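Local atomic coordinates of probable ribonuclease HepT (Haemophilus influenzae, PDB entry 1JOG), a protein that is probably the RNase toxin of a type VII toxin-antitoxin system, neutralised by its partner MntA, probably through AMPylation. Residues F50-E55 with R103-T109; L11-F15 with S132-L136; I43-I47 with A118-Y122. One frame throughout, in Å; residues are numbered along the deposited sequence.

How the contacts relate
The long helix 36-68 runs through the middle of this all-helical subunit and serves contacts 1 and 3. Contact 3 joins it to helix 115-123 and contact 1 joins it to helix 96-106; their centres are 11 Å apart. Contact 2 pairs helix 8-26 with helix 125-140, bringing the first and last helices together and so enclosing the other two contacts along the sequence. It lies 14 Å from contact 1, centre to centre, and touches it through V53; contact 3 is farther away, at 18 Å. Contacts 1 and 3 both reach the second subunit of the homodimer, and contact 1 holds R106, a probable active-site residue.

Contact 1: F50-E55 with R103-T109; sequences FEFVYE and RDMRNIT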
loop_
_atom_site.group_PDB
_atom_site.type_symbol
_atom_site.label_atom_id
_atom_site.label_comp_id
_atom_site.label_asym_id
_atom_site.label_seq_id
_atom_site.Cartn_x
_atom_site.Cartn_y
_atom_site.Cartn_z
ATOM N N PHE A 50 0.547 -7.049 -4.416
ATOM C CA PHE A 50 -0.064 -8.181 -3.728
ATOM C C PHE A 50 -1.358 -7.724 -2.975
ATOM O O PHE A 50 -2.384 -8.393 -2.967
ATOM C CB PHE A 50 0.938 -8.795 -2.763
ATOM C CG PHE A 50 0.308 -9.480 -1.617
ATOM C CD1 PHE A 50 0.220 -8.847 -0.385
ATOM C CD2 PHE A 50 -0.342 -10.684 -1.795
ATOM C CE1 PHE A 50 -0.535 -9.388 0.709
ATOM C CE2 PHE A 50 -1.095 -11.237 -0.734
ATOM C CZ PHE A 50 -1.188 -10.581 0.513
ATOM N N GLU A 51 -1.282 -6.536 -2.396
ATOM C CA GLU A 51 -2.377 -5.975 -1.676
ATOM C C GLU A 51 -3.534 -5.749 -2.676
ATOM O O GLU A 51 -4.680 -6.028 -2.332
ATOM C CB GLU A 51 -1.952 -4.659 -0.999
ATOM C CG GLU A 51 -0.829 -4.804 0.036
ATOM C CD GLU A 51 -0.374 -3.422 0.509
ATOM O OE1 GLU A 51 0.712 -3.279 1.080
ATOM O OE2 GLU A 51 -1.125 -2.465 0.295
ATOM N N PHE A 52 -3.259 -5.262 -3.897
ATOM C CA PHE A 52 -4.359 -5.062 -4.850
ATOM C C PHE A 52 -5.099 -6.337 -5.157
ATOM O O PHE A 52 -6.325 -6.352 -5.075
ATOM C CB PHE A 52 -3.897 -4.465 -6.175
ATOM C CG PHE A 52 -3.242 -3.096 -6.059
ATOM C CD1 PHE A 52 -2.122 -2.781 -6.917
ATOM C CD2 PHE A 52 -3.684 -2.135 -5.147
ATOM C CE1 PHE A 52 -1.440 -1.516 -6.865
ATOM C CE2 PHE A 52 -3.038 -0.841 -5.031
ATOM C CZ PHE A 52 -1.894 -0.527 -5.914
ATOM N N VAL A 53 -4.397 -7.411 -5.518
ATOM C CA VAL A 53 -5.111 -8.681 -5.829
ATOM C C VAL A 53 -5.912 -9.273 -4.644
ATOM O O VAL A 53 -7.035 -9.708 -4.776
ATOM C CB VAL A 53 -4.121 -9.685 -6.372
ATOM C CG1 VAL A 53 -4.806 -11.013 -6.727
ATOM C CG2 VAL A 53 -3.463 -9.061 -7.559
ATOM N N TYR A 54 -5.319 -9.226 -3.473
ATOM C CA TYR A 54 -5.959 -9.669 -2.262
ATOM C C TYR A 54 -7.322 -8.955 -2.073
ATOM O O TYR A 54 -8.394 -9.603 -1.926
ATOM C CB TYR A 54 -5.047 -9.337 -1.076
ATOM C CG TYR A 54 -5.783 -9.459 0.194
ATOM C CD1 TYR A 54 -6.190 -10.707 0.631
ATOM C CD2 TYR A 54 -6.199 -8.355 0.909
ATOM C CE1 TYR A 54 -6.989 -10.880 1.738
ATOM C CE2 TYR A 54 -7.049 -8.529 2.023
ATOM C CZ TYR A 54 -7.422 -9.839 2.414
ATOM O OH TYR A 54 -8.156 -10.133 3.554
ATOM N N GLU A 55 -7.252 -7.630 -1.972
ATOM C CA GLU A 55 -8.444 -6.800 -1.852
ATOM C C GLU A 55 -9.495 -7.086 -2.964
ATOM O O GLU A 55 -10.616 -7.437 -2.659
ATOM C CB GLU A 55 -8.095 -5.338 -1.919
ATOM C CG GLU A 55 -8.618 -4.532 -0.761
ATOM C CD GLU A 55 -7.550 -4.414 0.298
ATOM O OE1 GLU A 55 -7.450 -5.343 1.123
ATOM O OE2 GLU A 55 -6.788 -3.411 0.284
ATOM N N ARG A 103 -4.844 -12.345 4.803
ATOM C CA ARG A 103 -5.215 -11.136 5.496
ATOM C C ARG A 103 -4.157 -10.776 6.603
ATOM O O ARG A 103 -3.778 -9.623 6.732
ATOM C CB ARG A 103 -6.611 -11.301 6.113
ATOM C CG ARG A 103 -6.994 -10.016 6.747
ATOM C CD ARG A 103 -8.416 -9.956 7.243
ATOM N NE ARG A 103 -8.600 -10.853 8.348
ATOM C CZ ARG A 103 -9.639 -10.826 9.155
ATOM N NH1 ARG A 103 -10.592 -9.919 8.968
ATOM N NH2 ARG A 103 -9.730 -11.730 10.125
ATOM N N ASP A 104 -3.744 -11.739 7.452
ATOM C CA ASP A 104 -2.711 -11.442 8.465
ATOM C C ASP A 104 -1.494 -10.827 7.688
ATOM O O ASP A 104 -0.979 -9.773 8.030
ATOM C CB ASP A 104 -2.297 -12.685 9.263
ATOM C CG ASP A 104 -3.484 -13.386 10.045
ATOM O OD1 ASP A 104 -4.467 -12.757 10.584
ATOM O OD2 ASP A 104 -3.386 -14.639 10.138
HETATM N N MSE A 105 -1.144 -11.418 6.578
HETATM C CA MSE A 105 -0.097 -10.878 5.726
HETATM C C MSE A 105 -0.542 -9.435 5.339
HETATM O O MSE A 105 0.188 -8.426 5.589
HETATM C CB MSE A 105 0.016 -11.765 4.494
HETATM C CG MSE A 105 1.315 -11.768 3.749
HETATM SE SE MSE A 105 1.227 -13.160 2.413
HETATM C CE MSE A 105 1.695 -12.204 0.763
ATOM N N ARG A 106 -1.748 -9.311 4.773
ATOM C CA ARG A 106 -2.146 -7.966 4.399
ATOM C C ARG A 106 -2.081 -6.925 5.498
ATOM O O ARG A 106 -1.619 -5.808 5.213
ATOM C CB ARG A 106 -3.498 -7.833 3.729
ATOM C CG ARG A 106 -3.526 -6.369 3.268
ATOM C CD ARG A 106 -4.650 -5.973 2.470
ATOM N NE ARG A 106 -4.541 -4.581 2.042
ATOM C CZ ARG A 106 -3.930 -3.642 2.755
ATOM N NH1 ARG A 106 -3.336 -3.913 3.923
ATOM N NH2 ARG A 106 -3.988 -2.405 2.334
ATOM N N ASN A 107 -2.511 -7.284 6.709
ATOM C CA ASN A 107 -2.494 -6.393 7.892
ATOM C C ASN A 107 -1.106 -6.100 8.440
ATOM O O ASN A 107 -1.039 -5.431 9.442
ATOM C CB ASN A 107 -3.264 -6.967 9.062
ATOM C CG ASN A 107 -4.802 -7.187 8.750
ATOM O OD1 ASN A 107 -5.426 -6.388 8.049
ATOM N ND2 ASN A 107 -5.395 -8.259 9.308
ATOM N N ILE A 108 -0.014 -6.633 7.858
ATOM C CA ILE A 108 1.315 -6.248 8.351
ATOM C C ILE A 108 2.107 -5.558 7.236
ATOM O O ILE A 108 3.244 -5.133 7.441
ATOM C CB ILE A 108 2.142 -7.483 8.875
ATOM C CG1 ILE A 108 2.306 -8.551 7.786
ATOM C CG2 ILE A 108 1.465 -7.973 10.090
ATOM C CD1 ILE A 108 2.857 -9.833 8.249
ATOM N N THR A 109 1.529 -5.479 6.033
ATOM C CA THR A 109 2.256 -4.818 4.962
ATOM C C THR A 109 2.526 -3.354 5.310
ATOM O O THR A 109 3.427 -2.771 4.712
ATOM C CB THR A 109 1.540 -4.893 3.625
ATOM O OG1 THR A 109 0.330 -4.164 3.711
ATOM C CG2 THR A 109 1.273 -6.337 3.259
HETATM O O HOH W 1 -1.712 -0.203 2.193
#
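E51 and R106 mark the closest backbone approach, their CA atoms 6.4 Å apart. E51 sits in the middle of helix 36-68, whereas R106, on helix 96-106, opens a type I turn that runs to T109. On the apolar side, the terminal methyl of selenomethionine M105 stands over the centre of the F50 ring, a CH-pi contact with CE 3.3 Å from the F50 ring centroid; SE follows obliquely. F128 of helix 125-140 meets the F50 ring edge-to-face. Farther along, Y54 takes the aliphatic parts of both arginines: its CD2 lies 3.2 Å from R106 CD, and its OH the same 3.2 Å from R103 CB. The polar side is organised by two carboxylates. With CG anti to the backbone N (chi1 -171°) and the chain extended as far as NE, R106 reaches across to helix 36-68. There NE donates to E55 OE2 at 3.1 Å, a bent bond of 142° received on the syn side of the carboxylate. E51 instead lies over a face of the guanidinium, OE2 being 3.5 Å from R106 NH2, a charge contact to which no N-H points; a water also joins this pair, weakly at the arginine. The other oxygen, E51 OE1, is 2.8 Å from T109 OG1 and accepts from Q48 of the second subunit. Two carboxylates thus hold the guanidinium from its edge and its face, a grip that probably fixes the pose of this presumed catalytic arginine and, through E51, ties it to the dimer interface.

Contact 2: L11-F15 with S132-L136; sequences LDAAF and SSFLL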
loop_
_atom_site.group_PDB
_atom_site.type_symbol
_atom_site.label_atom_id
_atom_site.label_comp_id
_atom_site.label_asym_id
_atom_site.label_seq_id
_atom_site.Cartn_x
_atom_site.Cartn_y
_atom_site.Cartn_z
ATOM N N LEU A 11 -9.485 -7.536 -11.724
ATOM C CA LEU A 11 -8.897 -8.578 -10.937
ATOM C C LEU A 11 -7.906 -9.284 -11.821
ATOM O O LEU A 11 -6.747 -9.525 -11.415
ATOM C CB LEU A 11 -9.932 -9.562 -10.449
ATOM C CG LEU A 11 -9.365 -10.815 -9.792
ATOM C CD1 LEU A 11 -8.329 -10.436 -8.747
ATOM C CD2 LEU A 11 -10.511 -11.591 -9.152
ATOM N N ASP A 12 -8.314 -9.529 -13.060
ATOM C CA ASP A 12 -7.469 -10.285 -14.005
ATOM C C ASP A 12 -6.178 -9.531 -14.345
ATOM O O ASP A 12 -5.058 -10.103 -14.377
ATOM C CB ASP A 12 -8.274 -10.567 -15.294
ATOM C CG ASP A 12 -7.719 -11.753 -16.110
ATOM O OD1 ASP A 12 -6.661 -11.602 -16.753
ATOM O OD2 ASP A 12 -8.338 -12.842 -16.103
ATOM N N ALA A 13 -6.314 -8.233 -14.572
ATOM C CA ALA A 13 -5.149 -7.495 -14.934
ATOM C C ALA A 13 -4.210 -7.168 -13.734
ATOM O O ALA A 13 -3.011 -7.031 -13.932
ATOM C CB ALA A 13 -5.568 -6.229 -15.751
ATOM N N ALA A 14 -4.751 -7.094 -12.513
ATOM C CA ALA A 14 -3.943 -6.776 -11.347
ATOM C C ALA A 14 -3.089 -8.018 -11.076
ATOM O O ALA A 14 -1.884 -7.913 -10.857
ATOM C CB ALA A 14 -4.825 -6.430 -10.138
ATOM N N PHE A 15 -3.744 -9.173 -11.114
ATOM C CA PHE A 15 -3.135 -10.494 -10.981
ATOM C C PHE A 15 -1.982 -10.717 -11.934
ATOM O O PHE A 15 -0.877 -11.069 -11.546
ATOM C CB PHE A 15 -4.139 -11.576 -11.302
ATOM C CG PHE A 15 -3.545 -12.959 -11.308
ATOM C CD1 PHE A 15 -3.200 -13.570 -12.481
ATOM C CD2 PHE A 15 -3.266 -13.612 -10.125
ATOM C CE1 PHE A 15 -2.543 -14.869 -12.503
ATOM C CE2 PHE A 15 -2.623 -14.883 -10.137
ATOM C CZ PHE A 15 -2.265 -15.502 -11.337
ATOM N N SER A 132 -4.606 -17.426 -5.444
ATOM C CA SER A 132 -5.305 -16.302 -6.041
ATOM C C SER A 132 -5.664 -16.699 -7.463
ATOM O O SER A 132 -6.739 -16.391 -7.942
ATOM C CB SER A 132 -4.433 -15.017 -5.979
ATOM O OG SER A 132 -3.266 -15.069 -6.781
ATOM N N SER A 133 -4.739 -17.347 -8.163
ATOM C CA SER A 133 -5.057 -17.824 -9.508
ATOM C C SER A 133 -6.137 -18.912 -9.462
ATOM O O SER A 133 -6.849 -19.071 -10.421
ATOM C CB SER A 133 -3.869 -18.474 -10.129
ATOM O OG SER A 133 -4.114 -18.938 -11.437
ATOM N N PHE A 134 -6.265 -19.696 -8.392
ATOM C CA PHE A 134 -7.323 -20.692 -8.486
ATOM C C PHE A 134 -8.635 -19.969 -8.414
ATOM O O PHE A 134 -9.510 -20.255 -9.173
ATOM C CB PHE A 134 -7.273 -21.747 -7.377
ATOM C CG PHE A 134 -6.493 -23.011 -7.743
ATOM C CD1 PHE A 134 -5.092 -23.081 -7.549
ATOM C CD2 PHE A 134 -7.171 -24.179 -8.169
ATOM C CE1 PHE A 134 -4.381 -24.287 -7.751
ATOM C CE2 PHE A 134 -6.450 -25.392 -8.379
ATOM C CZ PHE A 134 -5.056 -25.437 -8.163
ATOM N N LEU A 135 -8.750 -19.031 -7.484
ATOM C CA LEU A 135 -9.958 -18.259 -7.307
ATOM C C LEU A 135 -10.396 -17.654 -8.617
ATOM O O LEU A 135 -11.547 -17.750 -9.015
ATOM C CB LEU A 135 -9.696 -17.121 -6.328
ATOM C CG LEU A 135 -10.693 -15.974 -6.411
ATOM C CD1 LEU A 135 -12.078 -16.533 -5.780
ATOM C CD2 LEU A 135 -10.268 -14.819 -5.562
ATOM N N LEU A 136 -9.469 -16.991 -9.278
ATOM C CA LEU A 136 -9.768 -16.351 -10.544
ATOM C C LEU A 136 -10.270 -17.386 -11.533
ATOM O O LEU A 136 -11.020 -17.046 -12.420
ATOM C CB LEU A 136 -8.516 -15.710 -11.072
ATOM C CG LEU A 136 -8.478 -14.460 -11.906
ATOM C CD1 LEU A 136 -6.991 -14.133 -12.062
ATOM C CD2 LEU A 136 -9.139 -14.651 -13.253
#
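F15 and L136 lead the packing of two nearly antiparallel helices, 8-26 and 125-140, the terminal helices of this helical bundle, a fold assigned to the substrate-binding proteins of nucleotidyltransferases. The segment axes cross at -155° and stay 11.1 Å apart at their closest, a gap bridged by the F15 ring and L136. In register, D12 faces L136 and F15 faces S133.

Apolar contacts make up one group. L136 splits its branches: CD1 goes to F15, 3.7 Å from F15 CG, and CD2 goes to D12. The CD1 methyl stands off-centre from the F15 ring, 4.2 Å from its centroid, in a CH-pi contact nearer the ring's root than its far end. That far end meets the carbon side of S133, whose CB lies 3.6 Å from F15 CZ. A looser contact joins the branch carbons of two leucines, L11 CG and L136 CG being 4.3 Å apart. M60 and M61 of the neighbouring helix 36-68 continue this layer, against L11 and L135, while L139 and L129 extend it along helix 125-140.

Contacts between polar groups and carbon form the second group. The D12 side chain crosses that of L136 at about a right angle, with OD2 3.5 Å from L136 CD2. A chi1 of 175° swings the F15 ring out opposite its own amide nitrogen, carrying it to the two serines. The hydroxyl of S132 finds its main partner in the F128 carbonyl of its own helix, with that of L129 also within bonding distance, yet its oxygen also lies in the plane of the F15 ring, at the edge, with OG 3.4 Å from F15 CE2.

Contact 3: I43-I47 with A118-Y122; sequences IAGAI and AMAVY
I43 and I47, one turn apart on helix 36-68, push their side chains into the surface of helix 115-123 in a crossed helix pair of the bundle: the segment axes cross at 50° and pass 9.9 Å apart. I47 makes one bump. Its CD1 enters the hollow bounded by A118 and V121, 4.0 Å from A118 CB and 3.9 Å from V121 CG1. I43 fills the next hollow, between A118, M119 and Y122. Its CG1 branch, anti to the carbonyl carbon (chi1 -80°), passes over a face of the Y122 ring and carries CD1 to selenomethionine M119, 3.3 Å from SE, an unusually short approach to be read with caution. M119 starts away from the contact but folds back through bends at chi2 and chi3. In return, the Y122 ring projects beside A46, which offers its methyl to the ring edge; CB lies in the ring plane, 3.5 Å from Y122 CE1. The Y122 side chain also touches V22 and I25 of helix 8-26, so it reaches from its own helix to two others. T109 and T112 close around I47, whose CD1 methyl presses on the A118 carbonyl, 3.2 Å from A118 O, an oxygen already bonded to Y122 N.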
loop_
_atom_site.group_PDB
_atom_site.type_symbol
_atom_site.label_atom_id
_atom_site.label_comp_id
_atom_site.label_asym_id
_atom_site.label_seq_id
_atom_site.Cartn_x
_atom_site.Cartn_y
_atom_site.Cartn_z
ATOM N N ILE A 43 10.519 -4.515 -4.729
ATOM C CA ILE A 43 9.911 -5.428 -3.768
ATOM C C ILE A 43 8.786 -4.679 -3.100
ATOM O O ILE A 43 7.746 -5.254 -2.824
ATOM C CB ILE A 43 10.964 -5.894 -2.704
ATOM C CG1 ILE A 43 11.827 -7.004 -3.315
ATOM C CG2 ILE A 43 10.269 -6.452 -1.444
ATOM C CD1 ILE A 43 12.752 -7.602 -2.273
ATOM N N ALA A 44 9.009 -3.395 -2.795
ATOM C CA ALA A 44 7.960 -2.526 -2.216
ATOM C C ALA A 44 6.739 -2.595 -3.177
ATOM O O ALA A 44 5.632 -2.848 -2.769
ATOM C CB ALA A 44 8.433 -1.101 -2.170
ATOM N N GLY A 45 6.997 -2.425 -4.474
ATOM C CA GLY A 45 5.945 -2.424 -5.486
ATOM C C GLY A 45 5.193 -3.724 -5.654
ATOM O O GLY A 45 3.989 -3.693 -5.840
ATOM N N ALA A 46 5.921 -4.838 -5.625
ATOM C CA ALA A 46 5.345 -6.189 -5.721
ATOM C C ALA A 46 4.430 -6.388 -4.504
ATOM O O ALA A 46 3.407 -6.979 -4.629
ATOM C CB ALA A 46 6.426 -7.257 -5.724
ATOM N N ILE A 47 4.806 -5.824 -3.343
ATOM C CA ILE A 47 4.004 -5.973 -2.142
ATOM C C ILE A 47 2.672 -5.163 -2.279
ATOM O O ILE A 47 1.564 -5.588 -1.885
ATOM C CB ILE A 47 4.816 -5.547 -0.884
ATOM C CG1 ILE A 47 5.852 -6.646 -0.576
ATOM C CG2 ILE A 47 3.929 -5.625 0.427
ATOM C CD1 ILE A 47 6.580 -6.512 0.856
ATOM N N ALA A 118 9.601 -6.842 4.924
ATOM C CA ALA A 118 9.275 -6.811 3.526
ATOM C C ALA A 118 9.708 -8.047 2.740
ATOM O O ALA A 118 9.030 -8.445 1.749
ATOM C CB ALA A 118 9.873 -5.525 2.859
HETATM N N MSE A 119 10.869 -8.617 3.094
HETATM C CA MSE A 119 11.389 -9.826 2.388
HETATM C C MSE A 119 10.476 -11.006 2.788
HETATM O O MSE A 119 10.131 -11.887 1.992
HETATM C CB MSE A 119 12.821 -10.190 2.876
HETATM C CG MSE A 119 13.961 -9.200 2.456
HETATM SE SE MSE A 119 13.978 -8.811 0.582
HETATM C CE MSE A 119 13.918 -10.507 -0.312
ATOM N N ALA A 120 10.111 -11.014 4.062
ATOM C CA ALA A 120 9.296 -12.097 4.584
ATOM C C ALA A 120 7.927 -12.107 3.864
ATOM O O ALA A 120 7.418 -13.168 3.484
ATOM C CB ALA A 120 9.136 -11.937 6.086
ATOM N N VAL A 121 7.351 -10.934 3.629
ATOM C CA VAL A 121 6.072 -10.907 2.970
ATOM C C VAL A 121 6.253 -11.254 1.492
ATOM O O VAL A 121 5.429 -11.951 0.883
ATOM C CB VAL A 121 5.395 -9.514 3.162
ATOM C CG1 VAL A 121 4.224 -9.303 2.173
ATOM C CG2 VAL A 121 4.915 -9.405 4.592
ATOM N N TYR A 122 7.363 -10.836 0.919
ATOM C CA TYR A 122 7.516 -11.080 -0.513
ATOM C C TYR A 122 7.685 -12.562 -0.799
ATOM O O TYR A 122 7.174 -13.101 -1.762
ATOM C CB TYR A 122 8.676 -10.263 -1.037
ATOM C CG TYR A 122 8.970 -10.480 -2.517
ATOM C CD1 TYR A 122 8.275 -9.760 -3.484
ATOM C CD2 TYR A 122 9.852 -11.479 -2.940
ATOM C CE1 TYR A 122 8.422 -10.048 -4.889
ATOM C CE2 TYR A 122 10.050 -11.785 -4.347
ATOM C CZ TYR A 122 9.313 -11.049 -5.311
ATOM O OH TYR A 122 9.479 -11.259 -6.678
#